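Local coordinates for deacylase (Burkholderia multivorans, PDB 5THW), which probably hydrolyses N-carbamoyl-L-amino acids with the help of two zinc ions, at residues H139-V144 with H423-R428; L275-F280 with A317-A322; E361-E364 with P369-D372. One frame throughout, in Å; residues are numbered along the deposited sequence. Where two conformers were deposited one is given.

Contact 1: H139-V144 with H423-R428; sequences HPIEVV and HAMLSR
His-139, which meets helix 411-429 at Arg-428, is anchored by its own ring: ND1 is hydrogen-bonded to the carbonyl oxygen of Ala-97. The other side of this imidazole turns to the helix. Its CD2 lies 3.6 Å from Arg-428 O, and NE2 is more distant from the same oxygen. The approach to the ring is oblique, and this is a van der Waals contact. With CG anti to the carbonyl carbon (chi1 -68°), the ring continues the way CB points and brings CD2 to Arg-428 O.

The second meeting point is apolar. Met-425 extends its side chain from the helix to the strand. Its chain runs straight through chi2 and then bends at the thioether (chi3 77°), which swings CE onto Ile-141. CE rests 3.7 Å from Ile-141 CG2, and the two side chains cross obliquely. The methyl also reaches the backbone beyond, with CE 4.4 Å from Glu-142 O. The CB of Glu-142 points away from the helix, and its carboxylate forms salt bridges with Arg-88 and Arg-202.

Helix 411-429 covers more than strand 141-145. Met-425 also touches Val-99 and Thr-101 of strand 99-103 and Phe-208 of strand 206-212. The contact thus belongs to the core between a helix and parallel strands of the M20 catalytic domain. Methyl groups do the packing there, while the imidazole is held by Ala-97 O and by stacking on His-205. Between the segments adhesion is mainly apolar; a polar tie follows just beyond, in the backbone hydrogen bond of His-139 with Ala-429.

Contact 2: L275-F280 with A317-A322; sequences LDHAPF and AQMDAA
The loop that carries His-277 passes beside helix 313-334, with His-277 CA 8.3 Å from Met-319 CA at the closest backbone approach. Past this point the loop turns away through a cis peptide bond before Pro-279.

On the loop side, His-277 carries the contact. Its CB points toward the helix, and its ring lies against Met-319. The CG methylene of Met-319 sits over one face of the His-277 ring, 4.1 Å from the centroid and 23° off the ring normal. This is a CH-pi contact. Met-319 CG is not over the ring centre but nearer His-277 CD2, at 3.8 Å. The sulfur follows at a more oblique angle, with Met-319 SD 4.9 Å from the His-277 ring centroid. The two side chains run antiparallel alongside each other, each reaching toward the other's backbone.

Gln-318 takes a different position, at the ring edge. Its OE1 lies near the ring plane, 3.6 Å from His-277 CE1. Ring and amide planes are 44° apart, and the pair is only a polar contact. Gln-318 is exposed, whereas Met-319 is buried.

Met-319 and Ala-322 also touch Ile-273, so the same helix packs on helix 259-275. Leu-275 of helix 259-275 packs on Met-253 of the second subunit. The contact ties the loop after one helix of the M20 dimerisation domain to the other helix. In this domain a pair of helices characteristically lies along one face of a beta-sheet.

Contact 3: E361-E364 with P369-D372; sequences EAAE and PHRD
The imidazole of His-370 lies against helix 353-366, with Ala-363 over one of its faces and Glu-364 near its far side. Ala-363 CB is 4.2 Å from the ring centroid and 26° off the ring normal, a CH-pi contact. The methyl leans to the inner part of the ring and lies 3.9 Å from His-370 CG. Both CB atoms point toward the opposite segment, and the CA atoms of Ala-363 and His-370 come within 6.7 Å.

Glu-364 reaches the outer part of the ring with its aliphatic stem. In the conformer described, CG is 3.6 Å from His-370 CE1 and approaches obliquely. The carboxylate plane is turned 56° from the ring. Glu-364 OE2 stands 3.7 Å from His-370 NE2, too far to count as a bond. A second conformer makes the glutamate part less certain than the alanine part.

With chi1 at 58°, His-370 CG is tucked over its own backbone, between N and C, and the ring presents a face to Ala-363. Its rotation is also held at the inner nitrogen, where ND1 is hydrogen-bonded to Tyr-368 O.

The pair closes the short turn between helix 353-366 and strand 370-375. That strand runs parallel to strand 225-242, whose Ile-225 touches Ala-363 and whose Val-227 touches His-370. Helix 411-429 packs against helix 353-366, with Val-420 on Ala-362.

Overall arrangement
From the N terminus, the chain first reaches 139-144, the beginning of a long loop that contact 1 closes only near the C-terminal end, at 423-428. The other two contacts are nested inside it and follow one another in series. Contact 2 closes a loop within the dimerisation domain, joining the loop after helix 259-275 to helix 313-334. Contact 3 then closes a tight helix-to-strand turn in the catalytic part. Contacts 1 and 3 touch, His-423 CB lying 4.0 Å from Ala-362 CB, so helices 353-366 and 411-429 meet there. Contact 2 lies across the chain's centre from contact 1, their centres about 38 Å apart.

Contact 1: H139-V144 with H423-R428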
loop_
_atom_site.group_PDB
_atom_site.type_symbol
_atom_site.label_atom_id
_atom_site.label_comp_id
_atom_site.label_asym_id
_atom_site.label_seq_id
_atom_site.Cartn_x
_atom_site.Cartn_y
_atom_site.Cartn_z
ATOM N N HIS A 139 9.142 -42.556 -29.469
ATOM C CA HIS A 139 9.184 -41.103 -29.472
ATOM C C HIS A 139 10.237 -40.583 -28.496
ATOM O O HIS A 139 10.503 -41.207 -27.463
ATOM C CB HIS A 139 7.828 -40.535 -29.078
ATOM C CG HIS A 139 6.754 -40.767 -30.091
ATOM N ND1 HIS A 139 6.400 -39.822 -31.029
ATOM C CD2 HIS A 139 5.948 -41.833 -30.304
ATOM C CE1 HIS A 139 5.421 -40.298 -31.780
ATOM N NE2 HIS A 139 5.129 -41.517 -31.361
ATOM N N PRO A 140 10.847 -39.437 -28.796
ATOM C CA PRO A 140 11.683 -38.774 -27.792
ATOM C C PRO A 140 10.825 -38.258 -26.652
ATOM O O PRO A 140 9.634 -37.982 -26.812
ATOM C CB PRO A 140 12.329 -37.617 -28.563
ATOM C CG PRO A 140 11.460 -37.412 -29.771
ATOM C CD PRO A 140 10.869 -38.745 -30.098
ATOM N N ILE A 141 11.441 -38.132 -25.485
ATOM C CA ILE A 141 10.759 -37.642 -24.298
ATOM C C ILE A 141 11.435 -36.352 -23.875
ATOM O O ILE A 141 12.665 -36.243 -23.933
ATOM C CB ILE A 141 10.769 -38.678 -23.156
ATOM C CG1 ILE A 141 9.683 -39.725 -23.393
ATOM C CG2 ILE A 141 10.569 -38.004 -21.804
ATOM C CD1 ILE A 141 9.906 -41.001 -22.630
ATOM N N GLU A 142 10.633 -35.361 -23.489
ATOM C CA GLU A 142 11.162 -34.085 -23.047
ATOM C C GLU A 142 10.532 -33.709 -21.717
ATOM O O GLU A 142 9.364 -34.011 -21.458
ATOM C CB GLU A 142 10.916 -32.983 -24.084
ATOM C CG GLU A 142 11.798 -33.120 -25.323
ATOM C CD GLU A 142 11.583 -32.006 -26.332
ATOM O OE1 GLU A 142 10.846 -31.052 -26.009
ATOM O OE2 GLU A 142 12.144 -32.086 -27.449
ATOM N N VAL A 143 11.332 -33.067 -20.869
ATOM C CA VAL A 143 10.869 -32.440 -19.637
ATOM C C VAL A 143 11.085 -30.938 -19.783
ATOM O O VAL A 143 12.178 -30.501 -20.161
ATOM C CB VAL A 143 11.604 -32.996 -18.404
ATOM C CG1 VAL A 143 11.136 -32.299 -17.150
ATOM C CG2 VAL A 143 11.372 -34.494 -18.291
ATOM N N VAL A 144 10.051 -30.153 -19.483
ATOM C CA VAL A 144 10.027 -28.729 -19.798
ATOM C C VAL A 144 9.866 -27.921 -18.520
ATOM O O VAL A 144 9.064 -28.277 -17.650
ATOM C CB VAL A 144 8.898 -28.385 -20.791
ATOM C CG1 VAL A 144 8.992 -26.932 -21.215
ATOM C CG2 VAL A 144 8.968 -29.293 -22.012
ATOM N N HIS A 423 4.251 -44.331 -16.309
ATOM C CA HIS A 423 3.555 -45.272 -17.181
ATOM C C HIS A 423 2.624 -44.576 -18.167
ATOM O O HIS A 423 2.451 -45.067 -19.287
ATOM C CB HIS A 423 2.795 -46.300 -16.347
ATOM C CG HIS A 423 3.663 -47.400 -15.827
ATOM N ND1 HIS A 423 3.651 -48.670 -16.362
ATOM C CD2 HIS A 423 4.616 -47.406 -14.865
ATOM C CE1 HIS A 423 4.530 -49.422 -15.724
ATOM N NE2 HIS A 423 5.132 -48.679 -14.813
ATOM N N ALA A 424 2.030 -43.441 -17.789
ATOM C CA ALA A 424 1.232 -42.687 -18.751
ATOM C C ALA A 424 2.092 -42.182 -19.901
ATOM O O ALA A 424 1.677 -42.228 -21.068
ATOM C CB ALA A 424 0.531 -41.518 -18.059
ATOM N N MET A 425 3.307 -41.720 -19.595
ATOM C CA MET A 425 4.192 -41.234 -20.646
ATOM C C MET A 425 4.692 -42.378 -21.517
ATOM O O MET A 425 4.791 -42.230 -22.740
ATOM C CB MET A 425 5.368 -40.471 -20.041
ATOM C CG MET A 425 5.003 -39.143 -19.428
ATOM S SD MET A 425 6.486 -38.293 -18.871
ATOM C CE MET A 425 7.115 -37.690 -20.436
ATOM N N LEU A 426 5.023 -43.519 -20.905
ATOM C CA LEU A 426 5.452 -44.673 -21.689
ATOM C C LEU A 426 4.346 -45.130 -22.627
ATOM O O LEU A 426 4.629 -45.599 -23.736
ATOM C CB LEU A 426 5.879 -45.824 -20.778
ATOM C CG LEU A 426 7.332 -45.885 -20.306
ATOM C CD1 LEU A 426 7.493 -46.942 -19.222
ATOM C CD2 LEU A 426 8.286 -46.150 -21.463
ATOM N N SER A 427 3.088 -44.981 -22.202
ATOM C CA SER A 427 1.952 -45.362 -23.036
ATOM C C SER A 427 1.998 -44.663 -24.388
ATOM O O SER A 427 1.778 -45.289 -25.430
ATOM C CB SER A 427 0.647 -45.029 -22.311
ATOM O OG SER A 427 -0.408 -44.851 -23.236
ATOM N N ARG A 428 2.239 -43.356 -24.389
ATOM C CA ARG A 428 2.273 -42.613 -25.641
ATOM C C ARG A 428 3.649 -42.596 -26.301
ATOM O O ARG A 428 3.727 -42.497 -27.531
ATOM C CB ARG A 428 1.789 -41.178 -25.408
ATOM C CG ARG A 428 0.412 -41.084 -24.762
ATOM C CD ARG A 428 -0.665 -41.663 -25.665
ATOM N NE ARG A 428 -0.867 -40.861 -26.872
ATOM C CZ ARG A 428 -1.918 -40.071 -27.083
ATOM N NH1 ARG A 428 -2.873 -39.976 -26.168
ATOM N NH2 ARG A 428 -2.019 -39.376 -28.209
#

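Contact 2: L275-F280 with A317-A322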
loop_
_atom_site.group_PDB
_atom_site.type_symbol
_atom_site.label_atom_id
_atom_site.label_comp_id
_atom_site.label_asym_id
_atom_site.label_seq_id
_atom_site.Cartn_x
_atom_site.Cartn_y
_atom_site.Cartn_z
ATOM N N LEU A 275 -19.282 -16.269 -3.174
ATOM C CA LEU A 275 -20.200 -17.050 -2.352
ATOM C C LEU A 275 -21.552 -17.230 -3.030
ATOM O O LEU A 275 -22.265 -18.194 -2.728
ATOM C CB LEU A 275 -20.368 -16.407 -0.973
ATOM C CG LEU A 275 -19.092 -16.297 -0.131
ATOM C CD1 LEU A 275 -19.343 -15.475 1.115
ATOM C CD2 LEU A 275 -18.578 -17.684 0.237
ATOM N N ASP A 276 -21.910 -16.330 -3.945
ATOM C CA ASP A 276 -23.155 -16.448 -4.687
ATOM C C ASP A 276 -23.135 -17.589 -5.691
ATOM O O ASP A 276 -24.191 -17.943 -6.226
ATOM C CB ASP A 276 -23.446 -15.123 -5.395
ATOM C CG ASP A 276 -23.925 -14.052 -4.435
ATOM O OD1 ASP A 276 -24.277 -14.408 -3.283
ATOM O OD2 ASP A 276 -23.922 -12.857 -4.819
ATOM N N HIS A 277 -21.980 -18.195 -5.928
ATOM C CA HIS A 277 -21.861 -19.279 -6.888
ATOM C C HIS A 277 -21.169 -20.473 -6.258
ATOM O O HIS A 277 -20.313 -21.116 -6.871
ATOM C CB HIS A 277 -21.145 -18.796 -8.143
ATOM C CG HIS A 277 -21.884 -17.702 -8.846
ATOM N ND1 HIS A 277 -22.776 -17.942 -9.868
ATOM C CD2 HIS A 277 -21.902 -16.366 -8.640
ATOM C CE1 HIS A 277 -23.293 -16.797 -10.278
ATOM N NE2 HIS A 277 -22.778 -15.825 -9.549
ATOM N N ALA A 278 -21.544 -20.783 -5.015
ATOM C CA ALA A 278 -21.060 -21.975 -4.347
ATOM C C ALA A 278 -21.618 -23.216 -5.039
ATOM O O ALA A 278 -22.673 -23.163 -5.670
ATOM C CB ALA A 278 -21.463 -21.951 -2.873
ATOM N N PRO A 279 -20.935 -24.366 -4.918
ATOM C CA PRO A 279 -19.715 -24.649 -4.148
ATOM C C PRO A 279 -18.388 -24.348 -4.863
ATOM O O PRO A 279 -17.370 -24.247 -4.173
ATOM C CB PRO A 279 -19.832 -26.145 -3.882
ATOM C CG PRO A 279 -20.480 -26.655 -5.133
ATOM C CD PRO A 279 -21.468 -25.587 -5.549
ATOM N N PHE A 280 -18.391 -24.200 -6.194
ATOM C CA PHE A 280 -17.146 -24.135 -6.964
ATOM C C PHE A 280 -16.702 -22.721 -7.334
ATOM O O PHE A 280 -15.616 -22.566 -7.906
ATOM C CB PHE A 280 -17.255 -24.964 -8.256
ATOM C CG PHE A 280 -17.596 -26.404 -8.029
ATOM C CD1 PHE A 280 -16.901 -27.150 -7.092
ATOM C CD2 PHE A 280 -18.602 -27.018 -8.757
ATOM C CE1 PHE A 280 -17.206 -28.482 -6.877
ATOM C CE2 PHE A 280 -18.911 -28.350 -8.550
ATOM C CZ PHE A 280 -18.209 -29.083 -7.608
ATOM N N ALA A 317 -18.849 -16.123 -16.697
ATOM C CA ALA A 317 -19.283 -14.872 -17.318
ATOM C C ALA A 317 -20.299 -14.125 -16.458
ATOM O O ALA A 317 -20.328 -12.889 -16.475
ATOM C CB ALA A 317 -19.870 -15.139 -18.705
ATOM N N GLN A 318 -21.139 -14.846 -15.708
ATOM C CA GLN A 318 -22.064 -14.183 -14.791
ATOM C C GLN A 318 -21.311 -13.454 -13.689
ATOM O O GLN A 318 -21.680 -12.336 -13.306
ATOM C CB GLN A 318 -23.027 -15.201 -14.174
ATOM C CG GLN A 318 -24.184 -15.628 -15.054
ATOM C CD GLN A 318 -24.694 -17.010 -14.704
ATOM O OE1 GLN A 318 -24.719 -17.402 -13.536
ATOM N NE2 GLN A 318 -25.131 -17.750 -15.718
ATOM N N MET A 319 -20.245 -14.072 -13.170
ATOM C CA MET A 319 -19.416 -13.406 -12.175
ATOM C C MET A 319 -18.780 -12.152 -12.761
ATOM O O MET A 319 -18.683 -11.122 -12.084
ATOM C CB MET A 319 -18.353 -14.373 -11.655
ATOM C CG MET A 319 -18.936 -15.569 -10.918
ATOM S SD MET A 319 -17.745 -16.901 -10.667
ATOM C CE MET A 319 -16.850 -16.275 -9.246
ATOM N N ASP A 320 -18.353 -12.223 -14.023
ATOM C CA ASP A 320 -17.808 -11.056 -14.708
ATOM C C ASP A 320 -18.818 -9.913 -14.761
ATOM O O ASP A 320 -18.481 -8.757 -14.480
ATOM C CB ASP A 320 -17.378 -11.444 -16.119
ATOM C CG ASP A 320 -17.078 -10.237 -16.976
ATOM O OD1 ASP A 320 -15.978 -9.660 -16.837
ATOM O OD2 ASP A 320 -17.958 -9.847 -17.773
ATOM N N ALA A 321 -20.064 -10.221 -15.130
ATOM C CA ALA A 321 -21.098 -9.191 -15.231
ATOM C C ALA A 321 -21.404 -8.576 -13.871
ATOM O O ALA A 321 -21.604 -7.361 -13.761
ATOM C CB ALA A 321 -22.368 -9.778 -15.851
ATOM N N ALA A 322 -21.465 -9.402 -12.824
ATOM C CA ALA A 322 -21.716 -8.870 -11.492
ATOM C C ALA A 322 -20.585 -7.949 -11.049
ATOM O O ALA A 322 -20.832 -6.900 -10.443
ATOM C CB ALA A 322 -21.901 -10.019 -10.499
#

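Contact 3: E361-E364 with P369-D372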
loop_
_atom_site.group_PDB
_atom_site.type_symbol
_atom_site.label_atom_id
_atom_site.label_comp_id
_atom_site.label_asym_id
_atom_site.label_seq_id
_atom_site.Cartn_x
_atom_site.Cartn_y
_atom_site.Cartn_z
ATOM N N GLU A 361 -5.546 -45.702 -16.189
ATOM C CA GLU A 361 -5.056 -47.071 -16.304
ATOM C C GLU A 361 -3.762 -47.275 -15.526
ATOM O O GLU A 361 -3.543 -48.345 -14.949
ATOM C CB GLU A 361 -4.849 -47.417 -17.775
ATOM C CG GLU A 361 -6.120 -47.824 -18.494
ATOM C CD GLU A 361 -5.994 -47.716 -19.998
ATOM O OE1 GLU A 361 -4.851 -47.624 -20.495
ATOM O OE2 GLU A 361 -7.036 -47.724 -20.683
ATOM N N ALA A 362 -2.891 -46.265 -15.498
ATOM C CA ALA A 362 -1.658 -46.385 -14.729
ATOM C C ALA A 362 -1.950 -46.521 -13.239
ATOM O O ALA A 362 -1.410 -47.409 -12.567
ATOM C CB ALA A 362 -0.749 -45.184 -15.003
ATOM N N ALA A 363 -2.832 -45.670 -12.707
ATOM C CA ALA A 363 -3.209 -45.797 -11.304
ATOM C C ALA A 363 -3.824 -47.160 -11.012
ATOM O O ALA A 363 -3.614 -47.714 -9.927
ATOM C CB ALA A 363 -4.174 -44.681 -10.909
ATOM N N GLU A 364 -4.569 -47.724 -11.967
ATOM C CA GLU A 364 -5.134 -49.053 -11.758
ATOM C C GLU A 364 -4.040 -50.113 -11.685
ATOM O O GLU A 364 -4.066 -50.978 -10.802
ATOM C CB GLU A 364 -6.147 -49.379 -12.862
ATOM C CG GLU A 364 -7.522 -48.747 -12.642
ATOM C CD GLU A 364 -8.360 -48.658 -13.909
ATOM O OE1 GLU A 364 -7.999 -49.298 -14.918
ATOM O OE2 GLU A 364 -9.384 -47.936 -13.894
ATOM N N PRO A 369 -5.416 -46.025 -5.080
ATOM C CA PRO A 369 -6.796 -45.515 -5.048
ATOM C C PRO A 369 -6.884 -44.151 -5.721
ATOM O O PRO A 369 -6.114 -43.239 -5.413
ATOM C CB PRO A 369 -7.113 -45.439 -3.549
ATOM C CG PRO A 369 -6.171 -46.414 -2.914
ATOM C CD PRO A 369 -4.917 -46.367 -3.737
ATOM N N HIS A 370 -7.836 -44.015 -6.643
ATOM C CA HIS A 370 -7.889 -42.853 -7.521
ATOM C C HIS A 370 -9.323 -42.374 -7.712
ATOM O O HIS A 370 -10.286 -43.056 -7.360
ATOM C CB HIS A 370 -7.232 -43.166 -8.872
ATOM C CG HIS A 370 -7.852 -44.320 -9.600
ATOM N ND1 HIS A 370 -7.683 -45.629 -9.200
ATOM C CD2 HIS A 370 -8.607 -44.365 -10.722
ATOM C CE1 HIS A 370 -8.327 -46.430 -10.031
ATOM N NE2 HIS A 370 -8.894 -45.688 -10.964
ATOM N N ARG A 371 -9.453 -41.158 -8.248
ATOM C CA ARG A 371 -10.757 -40.587 -8.559
ATOM C C ARG A 371 -10.579 -39.477 -9.590
ATOM O O ARG A 371 -9.524 -38.840 -9.657
ATOM C CB ARG A 371 -11.443 -40.038 -7.304
ATOM C CG ARG A 371 -10.672 -38.928 -6.614
ATOM C CD ARG A 371 -11.329 -37.579 -6.883
ATOM N NE ARG A 371 -12.430 -37.323 -5.958
ATOM C CZ ARG A 371 -13.362 -36.389 -6.128
ATOM N NH1 ARG A 371 -13.349 -35.599 -7.198
ATOM N NH2 ARG A 371 -14.314 -36.242 -5.220
ATOM N N ASP A 372 -11.630 -39.244 -10.379
ATOM C CA ASP A 372 -11.634 -38.133 -11.323
ATOM C C ASP A 372 -11.728 -36.810 -10.572
ATOM O O ASP A 372 -12.511 -36.669 -9.631
ATOM C CB ASP A 372 -12.817 -38.251 -12.285
ATOM C CG ASP A 372 -12.691 -39.426 -13.237
ATOM O OD1 ASP A 372 -11.722 -40.205 -13.111
ATOM O OD2 ASP A 372 -13.575 -39.573 -14.110
#